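Local coordinates for attaching and effacing protein, pathogenesis factor (Escherichia coli, PDB 4E9L), which acts as an adhesin of the intimin/invasin family, probably attaching the bacterium to host surfaces through a row of immunoglobulin-like extracellular domains, at residues D129-S134 with W154-S159; L316-K321 with L331-P336. One frame throughout, in Å; residues are numbered along the deposited sequence.

Interaction 1 (D129-S134 with W154-S159); sequences DAPSLS and WTAQIS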
loop_
_atom_site.group_PDB
_atom_site.type_symbol
_atom_site.label_atom_id
_atom_site.label_comp_id
_atom_site.label_asym_id
_atom_site.label_seq_id
_atom_site.Cartn_x
_atom_site.Cartn_y
_atom_site.Cartn_z
ATOM N N ASP A 129 -30.436 -15.007 -34.561
ATOM C CA ASP A 129 -29.428 -15.856 -33.960
ATOM C C ASP A 129 -29.479 -15.594 -32.470
ATOM O O ASP A 129 -30.120 -14.649 -32.040
ATOM C CB ASP A 129 -28.020 -15.445 -34.434
ATOM C CG ASP A 129 -27.811 -15.286 -35.926
ATOM O OD1 ASP A 129 -28.746 -15.616 -36.703
ATOM O OD2 ASP A 129 -26.696 -14.889 -36.324
ATOM N N ALA A 130 -28.746 -16.368 -31.694
ATOM C CA ALA A 130 -28.587 -16.110 -30.267
ATOM C C ALA A 130 -27.864 -14.753 -30.111
ATOM O O ALA A 130 -27.054 -14.414 -30.979
ATOM C CB ALA A 130 -27.726 -17.211 -29.645
ATOM N N PRO A 131 -28.127 -13.970 -29.037
ATOM C CA PRO A 131 -27.391 -12.701 -28.842
ATOM C C PRO A 131 -25.880 -12.921 -28.806
ATOM O O PRO A 131 -25.413 -13.935 -28.283
ATOM C CB PRO A 131 -27.891 -12.215 -27.475
ATOM C CG PRO A 131 -29.257 -12.837 -27.329
ATOM C CD PRO A 131 -29.078 -14.210 -27.930
ATOM N N SER A 132 -25.125 -12.021 -29.432
ATOM C CA SER A 132 -23.677 -12.114 -29.464
ATOM C C SER A 132 -23.085 -11.336 -28.260
ATOM O O SER A 132 -23.293 -10.119 -28.138
ATOM C CB SER A 132 -23.140 -11.619 -30.799
ATOM O OG SER A 132 -21.739 -11.421 -30.770
ATOM N N LEU A 133 -22.415 -12.067 -27.337
ATOM C CA LEU A 133 -21.840 -11.481 -26.118
ATOM C C LEU A 133 -20.332 -11.418 -26.206
ATOM O O LEU A 133 -19.680 -12.409 -26.550
ATOM C CB LEU A 133 -22.221 -12.280 -24.844
ATOM C CG LEU A 133 -23.654 -12.775 -24.604
ATOM C CD1 LEU A 133 -23.750 -13.477 -23.251
ATOM C CD2 LEU A 133 -24.668 -11.652 -24.653
ATOM N N SER A 134 -19.776 -10.256 -25.891
ATOM C CA SER A 134 -18.336 -10.033 -25.859
ATOM C C SER A 134 -17.957 -9.135 -24.699
ATOM O O SER A 134 -18.841 -8.637 -23.972
ATOM C CB SER A 134 -17.794 -9.538 -27.202
ATOM O OG SER A 134 -18.325 -8.278 -27.562
ATOM N N TRP A 154 -37.635 -6.731 -29.493
ATOM C CA TRP A 154 -37.249 -8.100 -29.231
ATOM C C TRP A 154 -36.499 -8.082 -27.906
ATOM O O TRP A 154 -35.611 -7.239 -27.710
ATOM C CB TRP A 154 -36.339 -8.579 -30.357
ATOM C CG TRP A 154 -37.034 -8.650 -31.683
ATOM C CD1 TRP A 154 -37.360 -7.609 -32.506
ATOM C CD2 TRP A 154 -37.467 -9.840 -32.343
ATOM N NE1 TRP A 154 -37.982 -8.082 -33.638
ATOM C CE2 TRP A 154 -38.023 -9.454 -33.581
ATOM C CE3 TRP A 154 -37.381 -11.210 -32.031
ATOM C CZ2 TRP A 154 -38.538 -10.382 -34.490
ATOM C CZ3 TRP A 154 -37.882 -12.129 -32.938
ATOM C CH2 TRP A 154 -38.445 -11.714 -34.155
ATOM N N THR A 155 -36.877 -8.951 -26.970
ATOM C CA THR A 155 -36.221 -8.915 -25.652
ATOM C C THR A 155 -35.552 -10.246 -25.305
ATOM O O THR A 155 -36.098 -11.296 -25.631
ATOM C CB THR A 155 -37.252 -8.525 -24.550
ATOM O OG1 THR A 155 -38.354 -9.403 -24.638
ATOM C CG2 THR A 155 -37.774 -7.095 -24.686
ATOM N N ALA A 156 -34.370 -10.206 -24.659
ATOM C CA ALA A 156 -33.672 -11.410 -24.184
ATOM C C ALA A 156 -33.120 -11.144 -22.800
ATOM O O ALA A 156 -32.744 -10.015 -22.500
ATOM C CB ALA A 156 -32.556 -11.822 -25.131
ATOM N N GLN A 157 -33.088 -12.174 -21.950
ATOM C CA GLN A 157 -32.560 -12.019 -20.601
ATOM C C GLN A 157 -31.175 -12.616 -20.551
ATOM O O GLN A 157 -30.974 -13.749 -21.015
ATOM C CB GLN A 157 -33.481 -12.708 -19.561
ATOM C CG GLN A 157 -34.907 -12.143 -19.485
ATOM C CD GLN A 157 -34.995 -10.667 -19.128
ATOM O OE1 GLN A 157 -34.137 -10.099 -18.441
ATOM N NE2 GLN A 157 -36.073 -10.024 -19.560
ATOM N N ILE A 158 -30.205 -11.854 -20.042
ATOM C CA ILE A 158 -28.830 -12.354 -19.898
ATOM C C ILE A 158 -28.552 -12.725 -18.427
ATOM O O ILE A 158 -28.723 -11.880 -17.553
ATOM C CB ILE A 158 -27.745 -11.389 -20.487
ATOM C CG1 ILE A 158 -27.936 -11.185 -22.010
ATOM C CG2 ILE A 158 -26.316 -11.933 -20.211
ATOM C CD1 ILE A 158 -27.359 -9.834 -22.551
ATOM N N SER A 159 -28.167 -13.977 -18.154
ATOM C CA SER A 159 -27.772 -14.402 -16.799
ATOM C C SER A 159 -26.272 -14.190 -16.784
ATOM O O SER A 159 -25.563 -14.792 -17.592
ATOM C CB SER A 159 -28.083 -15.883 -16.562
ATOM O OG SER A 159 -29.470 -16.129 -16.717
#
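This contact lies between the two sheets of an immunoglobulin-like beta sandwich, one of the invasin domain 3 units of the chain. Pro131 and Leu133 face Ala156 and Ile158 across it. Strand 132-134 belongs to one sheet, where it pairs with strand 165-173. Strand 153-159 lies inside the other sheet, between strands 108-114 and 142-148. Two apolar pairs bridge the gap.

In the first pair, CG of the Pro131 ring meets the CB methyl of Ala156 at 4.1 Å. The backbones come nearest here, with Pro131 CA 7.9 Å from Ala156 CA. The proline ring and the alanine methyl bridge this separation.

In the second pair, Leu133 CD2 lies 3.9 Å from Ile158 CD1. The two side chains slide past one another in opposite directions, and the contact is methyl to methyl. Ile158 holds CG1 anti to its carbonyl carbon (chi1 -62°), and CD1 extends from that branch toward the leucine. The other leucine methyl, Leu133 CD1, is more distant, 4.3 Å from Ile158 CG2. Both members of this pair also touch Val169 of strand 165-173, and Ile158 touches Val109 in its own sheet. The proline ring in turn packs on Ala143 and Trp146.

Beside the contact, the carboxylate of Asp129 accepts hydrogen bonds from the backbone N of Asn174 and of Gly175, which tie the start of the segment to the turn after strand 165-173.

No hydrogen bond joins the two segments, and they bury only 141 Å² between them. The contact therefore rests on van der Waals and hydrophobic packing, while backbone hydrogen bonds to neighbouring strands hold each segment within its own sheet.

Interaction 2 (L316-K321 with L331-P336); sequences LTFTMK and LKPDAP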
loop_
_atom_site.group_PDB
_atom_site.type_symbol
_atom_site.label_atom_id
_atom_site.label_comp_id
_atom_site.label_asym_id
_atom_site.label_seq_id
_atom_site.Cartn_x
_atom_site.Cartn_y
_atom_site.Cartn_z
ATOM N N LEU A 316 34.227 3.222 27.538
ATOM C CA LEU A 316 33.352 4.261 26.995
ATOM C C LEU A 316 31.932 3.747 27.125
ATOM O O LEU A 316 31.689 2.573 26.828
ATOM C CB LEU A 316 33.658 4.524 25.484
ATOM C CG LEU A 316 35.061 5.029 25.153
ATOM C CD1 LEU A 316 35.187 5.326 23.649
ATOM C CD2 LEU A 316 35.448 6.243 26.024
ATOM N N THR A 317 30.999 4.609 27.568
ATOM C CA THR A 317 29.570 4.269 27.663
ATOM C C THR A 317 28.804 5.256 26.808
ATOM O O THR A 317 28.786 6.457 27.097
ATOM C CB THR A 317 29.056 4.193 29.119
ATOM O OG1 THR A 317 29.809 3.216 29.830
ATOM C CG2 THR A 317 27.568 3.782 29.188
ATOM N N PHE A 318 28.207 4.743 25.726
ATOM C CA PHE A 318 27.472 5.535 24.761
ATOM C C PHE A 318 25.980 5.236 24.861
ATOM O O PHE A 318 25.579 4.090 24.674
ATOM C CB PHE A 318 28.038 5.317 23.345
ATOM C CG PHE A 318 27.250 5.983 22.244
ATOM C CD1 PHE A 318 27.067 7.366 22.230
ATOM C CD2 PHE A 318 26.642 5.226 21.249
ATOM C CE1 PHE A 318 26.310 7.979 21.229
ATOM C CE2 PHE A 318 25.868 5.842 20.251
ATOM C CZ PHE A 318 25.700 7.215 20.259
ATOM N N THR A 319 25.167 6.268 25.232
ATOM C CA THR A 319 23.709 6.132 25.393
ATOM C C THR A 319 23.083 6.817 24.210
ATOM O O THR A 319 23.287 8.009 24.007
ATOM C CB THR A 319 23.238 6.723 26.731
ATOM O OG1 THR A 319 23.837 5.965 27.773
ATOM C CG2 THR A 319 21.703 6.694 26.889
ATOM N N MET A 320 22.351 6.062 23.418
ATOM C CA MET A 320 21.777 6.605 22.210
ATOM C C MET A 320 20.252 6.721 22.287
ATOM O O MET A 320 19.558 5.743 22.574
ATOM C CB MET A 320 22.248 5.759 21.022
ATOM C CG MET A 320 21.626 6.131 19.724
ATOM S SD MET A 320 22.597 5.632 18.291
ATOM C CE MET A 320 22.668 3.889 18.469
ATOM N N LYS A 321 19.748 7.932 22.044
ATOM C CA LYS A 321 18.308 8.176 22.021
ATOM C C LYS A 321 17.864 8.887 20.725
ATOM O O LYS A 321 18.680 9.556 20.078
ATOM C CB LYS A 321 17.901 9.011 23.233
ATOM C CG LYS A 321 17.931 8.245 24.550
ATOM C CD LYS A 321 17.407 9.110 25.694
ATOM C CE LYS A 321 17.654 8.487 27.053
ATOM N NZ LYS A 321 19.039 8.719 27.508
ATOM N N LEU A 331 21.572 -1.011 17.011
ATOM C CA LEU A 331 22.282 -0.208 16.033
ATOM C C LEU A 331 23.708 0.061 16.483
ATOM O O LEU A 331 23.971 0.971 17.300
ATOM C CB LEU A 331 21.490 1.083 15.744
ATOM C CG LEU A 331 22.111 2.117 14.822
ATOM C CD1 LEU A 331 22.294 1.576 13.400
ATOM C CD2 LEU A 331 21.290 3.400 14.826
ATOM N N LYS A 332 24.622 -0.758 15.958
ATOM C CA LYS A 332 26.045 -0.654 16.253
ATOM C C LYS A 332 26.755 0.617 15.732
ATOM O O LYS A 332 26.857 0.852 14.517
ATOM C CB LYS A 332 26.805 -1.939 15.874
ATOM C CG LYS A 332 27.705 -2.456 17.003
ATOM C CD LYS A 332 26.930 -3.021 18.208
ATOM C CE LYS A 332 26.594 -4.492 18.077
ATOM N NZ LYS A 332 27.810 -5.354 18.083
ATOM N N PRO A 333 27.338 1.388 16.661
ATOM C CA PRO A 333 28.088 2.592 16.259
ATOM C C PRO A 333 29.345 2.268 15.457
ATOM O O PRO A 333 29.820 1.128 15.464
ATOM C CB PRO A 333 28.432 3.252 17.601
ATOM C CG PRO A 333 27.461 2.628 18.600
ATOM C CD PRO A 333 27.331 1.233 18.130
ATOM N N ASP A 334 29.872 3.274 14.737
ATOM C CA ASP A 334 31.097 3.151 13.955
ATOM C C ASP A 334 32.280 3.434 14.913
ATOM O O ASP A 334 32.074 3.709 16.107
ATOM C CB ASP A 334 31.108 4.227 12.828
ATOM C CG ASP A 334 29.884 4.276 11.922
ATOM O OD1 ASP A 334 29.364 3.203 11.571
ATOM O OD2 ASP A 334 29.489 5.398 11.509
ATOM N N ALA A 335 33.509 3.414 14.373
ATOM C CA ALA A 335 34.702 3.783 15.124
ATOM C C ALA A 335 34.574 5.283 15.451
ATOM O O ALA A 335 34.078 6.039 14.611
ATOM C CB ALA A 335 35.950 3.536 14.289
ATOM N N PRO A 336 34.919 5.733 16.676
ATOM C CA PRO A 336 34.866 7.181 16.956
ATOM C C PRO A 336 35.964 7.929 16.183
ATOM O O PRO A 336 36.888 7.311 15.667
ATOM C CB PRO A 336 35.129 7.284 18.474
ATOM C CG PRO A 336 35.299 5.889 18.973
ATOM C CD PRO A 336 35.533 4.990 17.792
#
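Met320 meets Leu331 through its terminal methyl. Met320 CE lies 3.4 Å from Leu331 O and 3.9 Å from Leu331 CD2. It also has Leu331 CB and CG at 4.1 Å, so one methyl touches both the carbonyl oxygen and the side chain of the same residue. The shape of the methionine explains this. CG is anti to the backbone N (chi1 174°), which sends the chain out from the strand, and a bend at chi3 (61°) then turns CE onto the leucine. The two side chains cross at about a right angle. Leu331 also rests on Val381 of strand 373-381, which Met320 and Phe318 touch as well. The backbone N of Leu331 gives a hydrogen bond to the hydroxyl of Tyr362, whose side chain also packs on Met320 and Pro333.

Met320, Phe318 and Pro333 are buried within another immunoglobulin-like sandwich of the invasin domain 3 family, with Leu331 partly exposed. Segment 316-321 lies on strand 313-319, which runs between strands 300-303 and 361-367 in its sheet. Segment 331-336 is the connection that leads to strand 337-339 in the facing sheet.

Pro333 is the second anchor of this connection. Its CG approaches the Phe318 ring obliquely, at 3.8 Å from Phe318 CD2 and 3.9 Å from Phe318 CE2. The ring and the proline slide past each other in opposite directions. Phe318 has its CG anti to the backbone N (chi1 174°), which carries the ring off the strand to meet the proline. No hydrogen bond runs between the two segments. The connection is fixed by polar bonds to other parts of the domain: Trp354 NE1 donates a hydrogen bond to Asp334 O, and Asp334 OD2 accepts one from the backbone N of Gly383.

In the fold
This chain is a fragment of the longer adhesin, built of invasin domain 3 units. From the N terminus, interaction 1 comes first. It closes a loop of 19 residues that contains strand 142-148, within the unit near residues 90-190. The chain then runs through a further unit of this kind before interaction 2, which closes a shorter loop of nine residues with no strand in it. The loops are in series and neither nest nor cross. The centres of interaction 1 and interaction 2 are about 75 Å apart, on opposite sides of the chain's centre. Interaction 1 joins two facing sheets. Interaction 2 packs a strand of one sheet against the connection that leads to the other.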